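Side-chain contact in TetR transcriptional regulator (Chloroflexus aurantiacus, PDB 3QBM), which probably binds DNA through an N-terminal helix-turn-helix domain and regulates transcription as a member of the TetR family: residues A[131-134]-A[135-138]. Residues are numbered along the deposited sequence; the frame is centred on the assembly and turned at random. Where two conformers were deposited one is given.
Sequences WRET and IRTL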
# COMPACT_ATOMS: atom_id res chain seq x y z
N TRP A 131 -8.14 -3.64 -13.79
CA TRP A 131 -8.45 -4.75 -12.86
C TRP A 131 -9.94 -4.78 -12.49
O TRP A 131 -10.57 -5.82 -12.47
CB TRP A 131 -7.61 -4.65 -11.55
CG TRP A 131 -6.13 -4.76 -11.75
CD1 TRP A 131 -5.48 -5.35 -12.81
CD2 TRP A 131 -5.12 -4.38 -10.82
NE1 TRP A 131 -4.13 -5.30 -12.61
CE2 TRP A 131 -3.88 -4.73 -11.39
CE3 TRP A 131 -5.14 -3.78 -9.56
CZ2 TRP A 131 -2.66 -4.46 -10.75
CZ3 TRP A 131 -3.93 -3.50 -8.94
CH2 TRP A 131 -2.70 -3.85 -9.54
N ARG A 132 -10.49 -3.62 -12.18
CA ARG A 132 -11.90 -3.51 -11.86
C ARG A 132 -12.79 -3.96 -13.04
O ARG A 132 -13.79 -4.69 -12.85
CB ARG A 132 -12.24 -2.06 -11.49
CG ARG A 132 -11.67 -1.63 -10.19
CD ARG A 132 -11.76 -0.15 -9.96
NE ARG A 132 -13.10 0.30 -9.60
CZ ARG A 132 -13.43 1.58 -9.45
NH1 ARG A 132 -12.53 2.56 -9.63
NH2 ARG A 132 -14.66 1.89 -9.07
N GLU A 133 -12.45 -3.51 -14.24
CA GLU A 133 -13.19 -3.94 -15.44
C GLU A 133 -13.09 -5.47 -15.64
O GLU A 133 -14.08 -6.11 -16.00
CB GLU A 133 -12.71 -3.21 -16.69
CG GLU A 133 -13.59 -3.43 -17.94
CD GLU A 133 -14.92 -2.62 -17.93
OE1 GLU A 133 -15.79 -2.84 -17.04
OE2 GLU A 133 -15.11 -1.77 -18.84
N THR A 134 -11.90 -6.03 -15.44
CA THR A 134 -11.67 -7.49 -15.54
C THR A 134 -12.57 -8.29 -14.61
O THR A 134 -13.25 -9.23 -15.02
CB THR A 134 -10.18 -7.84 -15.27
OG1 THR A 134 -9.44 -7.35 -16.38
CG2 THR A 134 -9.93 -9.38 -15.16
N ILE A 135 -12.58 -7.88 -13.36
CA ILE A 135 -13.39 -8.53 -12.34
C ILE A 135 -14.90 -8.30 -12.64
O ILE A 135 -15.68 -9.23 -12.53
CB ILE A 135 -12.89 -8.09 -10.92
CG1 ILE A 135 -11.43 -8.51 -10.72
CG2 ILE A 135 -13.78 -8.67 -9.80
CD1 ILE A 135 -10.74 -7.93 -9.48
N ARG A 136 -15.30 -7.09 -13.05
CA ARG A 136 -16.71 -6.86 -13.37
C ARG A 136 -17.17 -7.76 -14.53
O ARG A 136 -18.27 -8.31 -14.51
CB ARG A 136 -16.97 -5.38 -13.67
CG ARG A 136 -16.87 -4.47 -12.45
CD ARG A 136 -17.40 -3.05 -12.72
NE ARG A 136 -16.81 -2.44 -13.90
CZ ARG A 136 -15.81 -1.56 -13.88
NH1 ARG A 136 -15.29 -1.17 -12.74
NH2 ARG A 136 -15.35 -1.06 -15.01
N THR A 137 -16.32 -7.90 -15.54
CA THR A 137 -16.68 -8.73 -16.70
C THR A 137 -16.87 -10.17 -16.28
O THR A 137 -17.81 -10.81 -16.69
CB THR A 137 -15.63 -8.60 -17.80
OG1 THR A 137 -15.57 -7.23 -18.19
CG2 THR A 137 -15.99 -9.42 -19.02
N LEU A 138 -15.98 -10.66 -15.42
CA LEU A 138 -16.10 -12.02 -14.92
C LEU A 138 -17.34 -12.23 -14.06
O LEU A 138 -18.04 -13.26 -14.19
CB LEU A 138 -14.84 -12.39 -14.17
CG LEU A 138 -13.58 -12.59 -15.01
CD1 LEU A 138 -12.37 -12.56 -14.07
CD2 LEU A 138 -13.62 -13.93 -15.81
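Glu133 and Arg136 form an i to i+3 salt bridge on helix 118-144, in the all-helical C-terminal domain of this TetR-family regulator; it holds for one of the two conformers modelled for Arg136, as does the arginine geometry that follows. Arg136 NH2 lies 2.7 Å from Glu133 OE1, and NE makes a weak second bond to the same oxygen. The carboxylate and guanidinium planes stand 74° apart, and NH2 meets OE1 from above the carboxylate plane, so the pair is not coplanar, and OE1 takes both of these bonds. The arginine chain bends at chi3 (-52°), which folds the guanidinium back over the preceding turn, with Arg132 O and Glu133 CA above one face, toward its rim.

Asp155, at the start of helix 154-175, is shared by both arginines: OD1 bridges to Arg136 NH1 and OD2 to Arg132 NH2. Asp129 adds a salt bridge to Arg132 NH1. Arg132 NE and Arg136 NH1 come to 4.1 Å, two like charges that Asp155 and Asp129 probably help to balance.

Glu133 O accepts two bonds from Thr137, one turn later, one from the backbone N and one from OG1 (2.9 Å), which arrive from opposite faces of the carbonyl plane.

Trp131 and Ile135 form the buried side, the indole packing edge-to-face with Phe87 and Phe91 of helix 80-92, and Ile135 also touching Phe87. Thr134 and Leu138 lie side by side, pointing the same way, with Thr134 CG2 4.2 Å from Leu138 CD1.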